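Local coordinates for Dps family protein (Staphylococcus aureus subsp. aureus, PDB 2D5K), which forms a ferritin-like twelve-subunit assembly that probably stores iron, protects against oxidative stress and can compact the nucleoid, at residues 3-15 / 109-122. Numbering follows the deposited sequence.
Sequences SNQQDVVKELNQQ and QLENAIEIAGNAGD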
ATOM      1  N   SER B   3      27.794 -35.976 -15.320  1.00 37.04           N
ATOM      2  CA  SER B   3      26.427 -35.996 -14.813  1.00 33.74           C
ATOM      3  C   SER B   3      25.434 -35.653 -15.920  1.00 31.51           C
ATOM      4  O   SER B   3      25.761 -34.920 -16.855  1.00 30.58           O
ATOM      5  CB  SER B   3      26.280 -34.990 -13.669  1.00 33.41           C
ATOM      6  OG  SER B   3      27.224 -35.239 -12.640  1.00 33.93           O
ATOM      7  N   ASN B   4      24.222 -36.188 -15.815  1.00 29.71           N
ATOM      8  CA  ASN B   4      23.184 -35.913 -16.801  1.00 28.19           C
ATOM      9  C   ASN B   4      21.973 -35.302 -16.108  1.00 26.63           C
ATOM     10  O   ASN B   4      21.968 -35.139 -14.886  1.00 24.63           O
ATOM     11  CB  ASN B   4      22.770 -37.192 -17.535  1.00 29.55           C
ATOM     12  CG  ASN B   4      22.353 -38.296 -16.590  1.00 32.00           C
ATOM     13  OD1 ASN B   4      21.588 -38.074 -15.654  1.00 31.38           O
ATOM     14  ND2 ASN B   4      22.851 -39.503 -16.839  1.00 33.33           N
ATOM     15  N   GLN B   5      20.951 -34.971 -16.888  1.00 26.03           N
ATOM     16  CA  GLN B   5      19.744 -34.354 -16.348  1.00 25.33           C
ATOM     17  C   GLN B   5      19.118 -35.187 -15.237  1.00 26.17           C
ATOM     18  O   GLN B   5      18.669 -34.650 -14.224  1.00 25.74           O
ATOM     19  CB  GLN B   5      18.717 -34.135 -17.460  1.00 23.98           C
ATOM     20  CG  GLN B   5      17.515 -33.324 -17.012  1.00 22.28           C
ATOM     21  CD  GLN B   5      17.889 -31.901 -16.650  1.00 20.64           C
ATOM     22  OE1 GLN B   5      18.055 -31.051 -17.524  1.00 21.98           O
ATOM     23  NE2 GLN B   5      18.041 -31.638 -15.357  1.00 20.00           N
ATOM     24  N   GLN B   6      19.091 -36.501 -15.435  1.00 26.05           N
ATOM     25  CA  GLN B   6      18.520 -37.417 -14.455  1.00 26.82           C
ATOM     26  C   GLN B   6      19.218 -37.279 -13.104  1.00 25.07           C
ATOM     27  O   GLN B   6      18.573 -37.331 -12.055  1.00 24.96           O
ATOM     28  CB  GLN B   6      18.636 -38.861 -14.956  1.00 29.74           C
ATOM     29  CG  GLN B   6      17.828 -39.159 -16.220  1.00 34.19           C
ATOM     30  CD  GLN B   6      18.245 -38.311 -17.415  1.00 37.31           C
ATOM     31  OE1 GLN B   6      19.394 -38.356 -17.858  1.00 36.79           O
ATOM     32  NE2 GLN B   6      17.306 -37.529 -17.940  1.00 38.87           N
ATOM     33  N   ASP B   7      20.537 -37.116 -13.134  1.00 22.65           N
ATOM     34  CA  ASP B   7      21.310 -36.962 -11.907  1.00 21.51           C
ATOM     35  C   ASP B   7      20.885 -35.688 -11.188  1.00 19.74           C
ATOM     36  O   ASP B   7      20.830 -35.648  -9.958  1.00 20.07           O
ATOM     37  CB  ASP B   7      22.812 -36.883 -12.206  1.00 21.71           C
ATOM     38  CG  ASP B   7      23.367 -38.176 -12.772  1.00 25.00           C
ATOM     39  OD1 ASP B   7      22.974 -39.255 -12.285  1.00 25.95           O
ATOM     40  OD2 ASP B   7      24.209 -38.109 -13.693  1.00 27.41           O
ATOM     41  N   VAL B   8      20.596 -34.645 -11.960  1.00 19.25           N
ATOM     42  CA  VAL B   8      20.180 -33.372 -11.379  1.00 17.85           C
ATOM     43  C   VAL B   8      18.792 -33.499 -10.755  1.00 19.05           C
ATOM     44  O   VAL B   8      18.541 -32.966  -9.675  1.00 17.69           O
ATOM     45  CB  VAL B   8      20.171 -32.251 -12.440  1.00 18.07           C
ATOM     46  CG1 VAL B   8      19.811 -30.920 -11.793  1.00 18.25           C
ATOM     47  CG2 VAL B   8      21.545 -32.155 -13.097  1.00 19.05           C
ATOM     48  N   VAL B   9      17.891 -34.206 -11.431  1.00 17.94           N
ATOM     49  CA  VAL B   9      16.545 -34.395 -10.896  1.00 19.49           C
ATOM     50  C   VAL B   9      16.631 -35.085  -9.537  1.00 20.15           C
ATOM     51  O   VAL B   9      15.879 -34.766  -8.617  1.00 19.42           O
ATOM     52  CB  VAL B   9      15.677 -35.241 -11.851  1.00 19.83           C
ATOM     53  CG1 VAL B   9      14.362 -35.621 -11.171  1.00 20.17           C
ATOM     54  CG2 VAL B   9      15.394 -34.448 -13.115  1.00 19.38           C
ATOM     55  N   LYS B  10      17.558 -36.029  -9.419  1.00 20.46           N
ATOM     56  CA  LYS B  10      17.765 -36.758  -8.174  1.00 21.85           C
ATOM     57  C   LYS B  10      18.164 -35.770  -7.073  1.00 20.82           C
ATOM     58  O   LYS B  10      17.693 -35.865  -5.937  1.00 18.50           O
ATOM     59  CB  LYS B  10      18.863 -37.806  -8.377  1.00 25.75           C
ATOM     60  CG  LYS B  10      19.085 -38.759  -7.214  1.00 33.62           C
ATOM     61  CD  LYS B  10      19.842 -38.104  -6.072  1.00 37.98           C
ATOM     62  CE  LYS B  10      20.328 -39.148  -5.083  1.00 40.83           C
ATOM     63  NZ  LYS B  10      21.206 -40.146  -5.756  1.00 42.55           N
ATOM     64  N   GLU B  11      19.037 -34.825  -7.416  1.00 18.50           N
ATOM     65  CA  GLU B  11      19.485 -33.815  -6.461  1.00 17.65           C
ATOM     66  C   GLU B  11      18.339 -32.871  -6.098  1.00 17.15           C
ATOM     67  O   GLU B  11      18.213 -32.452  -4.946  1.00 16.90           O
ATOM     68  CB  GLU B  11      20.646 -33.000  -7.040  1.00 18.87           C
ATOM     69  CG  GLU B  11      21.941 -33.782  -7.218  1.00 20.04           C
ATOM     70  CD  GLU B  11      22.398 -34.448  -5.934  1.00 22.72           C
ATOM     71  OE1 GLU B  11      22.326 -33.801  -4.866  1.00 20.70           O
ATOM     72  OE2 GLU B  11      22.838 -35.618  -5.995  1.00 23.07           O
ATOM     73  N   LEU B  12      17.517 -32.528  -7.085  1.00 15.37           N
ATOM     74  CA  LEU B  12      16.384 -31.639  -6.852  1.00 16.43           C
ATOM     75  C   LEU B  12      15.366 -32.302  -5.925  1.00 17.58           C
ATOM     76  O   LEU B  12      14.879 -31.677  -4.978  1.00 16.35           O
ATOM     77  CB  LEU B  12      15.720 -31.257  -8.185  1.00 16.57           C
ATOM     78  CG  LEU B  12      16.500 -30.261  -9.056  1.00 15.94           C
ATOM     79  CD1 LEU B  12      15.963 -30.274 -10.486  1.00 17.07           C
ATOM     80  CD2 LEU B  12      16.390 -28.863  -8.452  1.00 12.94           C
ATOM     81  N   ASN B  13      15.051 -33.567  -6.187  1.00 17.06           N
ATOM     82  CA  ASN B  13      14.093 -34.277  -5.344  1.00 18.53           C
ATOM     83  C   ASN B  13      14.620 -34.481  -3.929  1.00 19.67           C
ATOM     84  O   ASN B  13      13.846 -34.489  -2.973  1.00 20.24           O
ATOM     85  CB  ASN B  13      13.708 -35.629  -5.955  1.00 19.31           C
ATOM     86  CG  ASN B  13      12.484 -35.532  -6.844  1.00 19.61           C
ATOM     87  OD1 ASN B  13      11.558 -34.771  -6.556  1.00 21.07           O
ATOM     88  ND2 ASN B  13      12.467 -36.309  -7.923  1.00 20.91           N
ATOM     89  N   GLN B  14      15.932 -34.644  -3.795  1.00 19.95           N
ATOM     90  CA  GLN B  14      16.531 -34.817  -2.478  1.00 19.52           C
ATOM     91  C   GLN B  14      16.184 -33.598  -1.629  1.00 18.25           C
ATOM     92  O   GLN B  14      15.864 -33.728  -0.449  1.00 16.55           O
ATOM     93  CB  GLN B  14      18.049 -34.962  -2.590  1.00 20.38           C
ATOM     94  CG  GLN B  14      18.789 -34.953  -1.251  1.00 24.14           C
ATOM     95  CD  GLN B  14      18.487 -36.174  -0.393  1.00 27.04           C
ATOM     96  OE1 GLN B  14      18.773 -37.308  -0.782  1.00 27.93           O
ATOM     97  NE2 GLN B  14      17.908 -35.944   0.781  1.00 21.91           N
ATOM     98  N   GLN B  15      16.238 -32.411  -2.234  1.00 16.59           N
ATOM     99  CA  GLN B  15      15.912 -31.190  -1.506  1.00 16.47           C
ATOM    100  C   GLN B  15      14.405 -31.036  -1.308  1.00 18.04           C
ATOM    101  O   GLN B  15      13.967 -30.527  -0.281  1.00 16.41           O
ATOM    102  CB  GLN B  15      16.475 -29.958  -2.222  1.00 17.96           C
ATOM    103  CG  GLN B  15      18.001 -29.915  -2.283  1.00 15.94           C
ATOM    104  CD  GLN B  15      18.647 -30.186  -0.935  1.00 17.06           C
ATOM    105  OE1 GLN B  15      18.225 -29.648   0.089  1.00 17.14           O
ATOM    106  NE2 GLN B  15      19.681 -31.020  -0.931  1.00 15.60           N
ATOM    107  N   GLN B 109      25.251 -30.990   1.130  1.00 14.45           N
ATOM    108  CA  GLN B 109      24.589 -31.680   0.023  1.00 15.04           C
ATOM    109  C   GLN B 109      24.474 -30.737  -1.161  1.00 14.90           C
ATOM    110  O   GLN B 109      24.655 -31.135  -2.313  1.00 15.01           O
ATOM    111  CB  GLN B 109      23.172 -32.118   0.392  1.00 17.37           C
ATOM    112  CG  GLN B 109      23.043 -33.342   1.258  1.00 22.60           C
ATOM    113  CD  GLN B 109      21.629 -33.893   1.213  1.00 25.24           C
ATOM    114  OE1 GLN B 109      20.657 -33.134   1.252  1.00 21.96           O
ATOM    115  NE2 GLN B 109      21.505 -35.215   1.129  1.00 24.15           N
ATOM    116  N   LEU B 110      24.154 -29.479  -0.874  1.00 14.22           N
ATOM    117  CA  LEU B 110      23.998 -28.494  -1.936  1.00 13.05           C
ATOM    118  C   LEU B 110      25.305 -28.213  -2.671  1.00 14.60           C
ATOM    119  O   LEU B 110      25.297 -27.944  -3.870  1.00 13.57           O
ATOM    120  CB  LEU B 110      23.410 -27.195  -1.372  1.00 13.11           C
ATOM    121  CG  LEU B 110      21.942 -27.273  -0.943  1.00 13.35           C
ATOM    122  CD1 LEU B 110      21.550 -26.004  -0.209  1.00 13.75           C
ATOM    123  CD2 LEU B 110      21.058 -27.475  -2.172  1.00 14.20           C
ATOM    124  N   GLU B 111      26.429 -28.278  -1.961  1.00 15.00           N
ATOM    125  CA  GLU B 111      27.721 -28.036  -2.595  1.00 15.61           C
ATOM    126  C   GLU B 111      27.900 -29.081  -3.697  1.00 16.97           C
ATOM    127  O   GLU B 111      28.308 -28.763  -4.814  1.00 16.32           O
ATOM    128  CB  GLU B 111      28.851 -28.141  -1.559  1.00 17.38           C
ATOM    129  CG  GLU B 111      30.257 -27.843  -2.090  1.00 18.83           C
ATOM    130  CD  GLU B 111      30.487 -26.381  -2.460  1.00 20.05           C
ATOM    131  OE1 GLU B 111      29.591 -25.536  -2.227  1.00 17.98           O
ATOM    132  OE2 GLU B 111      31.583 -26.072  -2.987  1.00 20.49           O
ATOM    133  N   ASN B 112      27.566 -30.328  -3.380  1.00 16.81           N
ATOM    134  CA  ASN B 112      27.676 -31.422  -4.338  1.00 16.92           C
ATOM    135  C   ASN B 112      26.639 -31.275  -5.452  1.00 16.10           C
ATOM    136  O   ASN B 112      26.941 -31.496  -6.622  1.00 17.70           O
ATOM    137  CB  ASN B 112      27.496 -32.763  -3.625  1.00 18.90           C
ATOM    138  CG  ASN B 112      27.652 -33.948  -4.559  1.00 22.26           C
ATOM    139  OD1 ASN B 112      28.663 -34.083  -5.247  1.00 24.36           O
ATOM    140  ND2 ASN B 112      26.649 -34.816  -4.585  1.00 24.55           N
ATOM    141  N   ALA B 113      25.420 -30.892  -5.084  1.00 14.24           N
ATOM    142  CA  ALA B 113      24.343 -30.716  -6.055  1.00 14.13           C
ATOM    143  C   ALA B 113      24.686 -29.640  -7.081  1.00 14.58           C
ATOM    144  O   ALA B 113      24.351 -29.764  -8.262  1.00 14.85           O
ATOM    145  CB  ALA B 113      23.042 -30.351  -5.333  1.00 14.20           C
ATOM    146  N   ILE B 114      25.337 -28.577  -6.616  1.00 14.73           N
ATOM    147  CA  ILE B 114      25.737 -27.471  -7.480  1.00 14.78           C
ATOM    148  C   ILE B 114      26.735 -27.967  -8.525  1.00 17.13           C
ATOM    149  O   ILE B 114      26.643 -27.629  -9.708  1.00 16.02           O
ATOM    150  CB  ILE B 114      26.363 -26.340  -6.631  1.00 14.31           C
ATOM    151  CG1 ILE B 114      25.260 -25.651  -5.819  1.00 14.31           C
ATOM    152  CG2 ILE B 114      27.109 -25.346  -7.520  1.00 14.71           C
ATOM    153  CD1 ILE B 114      25.773 -24.859  -4.625  1.00 14.26           C
ATOM    154  N   GLU B 115      27.686 -28.777  -8.078  1.00 18.07           N
ATOM    155  CA  GLU B 115      28.694 -29.330  -8.972  1.00 20.17           C
ATOM    156  C   GLU B 115      28.047 -30.240 -10.013  1.00 18.85           C
ATOM    157  O   GLU B 115      28.373 -30.171 -11.196  1.00 18.31           O
ATOM    158  CB  GLU B 115      29.731 -30.110  -8.162  1.00 23.09           C
ATOM    159  CG  GLU B 115      30.711 -30.903  -9.007  1.00 32.16           C
ATOM    160  CD  GLU B 115      31.804 -31.540  -8.175  1.00 37.73           C
ATOM    161  OE1 GLU B 115      31.477 -32.171  -7.144  1.00 41.01           O
ATOM    162  OE2 GLU B 115      32.989 -31.414  -8.554  1.00 42.34           O
ATOM    163  N   ILE B 116      27.127 -31.091  -9.562  1.00 17.52           N
ATOM    164  CA  ILE B 116      26.427 -32.017 -10.449  1.00 18.17           C
ATOM    165  C   ILE B 116      25.633 -31.268 -11.514  1.00 17.80           C
ATOM    166  O   ILE B 116      25.699 -31.598 -12.697  1.00 18.44           O
ATOM    167  CB  ILE B 116      25.452 -32.926  -9.651  1.00 19.45           C
ATOM    168  CG1 ILE B 116      26.237 -33.780  -8.651  1.00 22.11           C
ATOM    169  CG2 ILE B 116      24.640 -33.801 -10.604  1.00 19.07           C
ATOM    170  CD1 ILE B 116      27.402 -34.518  -9.258  1.00 27.28           C
ATOM    171  N   ALA B 117      24.879 -30.261 -11.087  1.00 17.09           N
ATOM    172  CA  ALA B 117      24.069 -29.474 -12.011  1.00 16.68           C
ATOM    173  C   ALA B 117      24.940 -28.801 -13.068  1.00 16.65           C
ATOM    174  O   ALA B 117      24.635 -28.851 -14.263  1.00 17.72           O
ATOM    175  CB  ALA B 117      23.273 -28.431 -11.242  1.00 15.04           C
ATOM    176  N   GLY B 118      26.021 -28.169 -12.623  1.00 18.30           N
ATOM    177  CA  GLY B 118      26.917 -27.496 -13.545  1.00 20.01           C
ATOM    178  C   GLY B 118      27.533 -28.457 -14.544  1.00 20.61           C
ATOM    179  O   GLY B 118      27.597 -28.165 -15.736  1.00 20.88           O
ATOM    180  N   ASN B 119      27.988 -29.609 -14.062  1.00 22.08           N
ATOM    181  CA  ASN B 119      28.596 -30.605 -14.937  1.00 22.75           C
ATOM    182  C   ASN B 119      27.608 -31.151 -15.963  1.00 22.16           C
ATOM    183  O   ASN B 119      27.993 -31.519 -17.074  1.00 21.09           O
ATOM    184  CB  ASN B 119      29.171 -31.754 -14.104  1.00 25.07           C
ATOM    185  CG  ASN B 119      30.398 -31.342 -13.308  1.00 30.73           C
ATOM    186  OD1 ASN B 119      30.907 -32.107 -12.487  1.00 33.78           O
ATOM    187  ND2 ASN B 119      30.885 -30.129 -13.554  1.00 32.07           N
ATOM    188  N   ALA B 120      26.334 -31.197 -15.585  1.00 19.50           N
ATOM    189  CA  ALA B 120      25.285 -31.701 -16.460  1.00 19.71           C
ATOM    190  C   ALA B 120      24.795 -30.620 -17.418  1.00 18.89           C
ATOM    191  O   ALA B 120      24.027 -30.894 -18.341  1.00 18.40           O
ATOM    192  CB  ALA B 120      24.124 -32.222 -15.623  1.00 20.64           C
ATOM    193  N   GLY B 121      25.245 -29.392 -17.194  1.00 17.52           N
ATOM    194  CA  GLY B 121      24.835 -28.295 -18.048  1.00 18.25           C
ATOM    195  C   GLY B 121      23.483 -27.724 -17.655  1.00 17.98           C
ATOM    196  O   GLY B 121      22.882 -26.972 -18.420  1.00 17.87           O
ATOM    197  N   ASP B 122      22.992 -28.091 -16.473  1.00 15.63           N
ATOM    198  CA  ASP B 122      21.711 -27.574 -16.001  1.00 15.50           C
ATOM    199  C   ASP B 122      22.048 -26.377 -15.131  1.00 14.61           C
ATOM    200  O   ASP B 122      22.109 -26.470 -13.905  1.00 12.84           O
ATOM    201  CB  ASP B 122      20.961 -28.617 -15.174  1.00 16.36           C
ATOM    202  CG  ASP B 122      19.553 -28.170 -14.822  1.00 16.90           C
ATOM    203  OD1 ASP B 122      19.276 -26.952 -14.912  1.00 13.86           O
ATOM    204  OD2 ASP B 122      18.728 -29.028 -14.448  1.00 17.52           O
TER
HETATM  205  O   HOH W   1      24.247 -33.886  -3.008  1.00 22.31           O
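Val8 packs over Ala117 and Ala120 where the start of helix 5-32 runs nearly antiparallel to the end of helix 92-120, the short axes of 5-15 and 109-120 lying 8.9 Å apart at 154°. Small residues on the second helix let the backbones come close: Val8 CG2 rests 3.6 Å from Ala120 CB. CG1, anti to the backbone N (chi1 -177°), reaches the carboxylate of Asp122 instead. Gln5 NE2 gives that carboxylate a straight bond of 2.8 Å at Asp122 OD2, which lies in the amide plane, though the donor comes from the anti side and 30° out of the carboxylate plane. Ser125 also bonds OD2 and Arg62 forms a salt bridge with OD1, giving the carboxylate three polar side-chain partners. Ahead of the helix Ser3 lays CB and OG over Ile116, OG 3.5 Å from Ile116 CD1, just before the capping box of Asn4 and Asp7; a Schellman turn at Gly121 closes the facing helix. Midway, Glu11 is a knob in the hole formed by Gln109, Asn112, Ala113 and Ile116, its bent chain bringing OE1 to 3.6 Å from Ala113 CB. A water bridges OE1, Gln109 O and Asn112 ND2. At the far end Gln15 NE2 reaches Gln109 OE1 at 3.2 Å from above its carbonyl plane, while Asn18 also donates to that oxygen; Gln14 CG and CD pack crosswise on the same amide, with Gln14 NE2 bonding to Gln80 O and Asn18 OD1. This is an antiparallel helix pair of the ferritin-like four-helix bundle: Val9 and Leu12 turn to Ile63 of helix 38-65, and Leu12 and Ile114 meet helix 123-147.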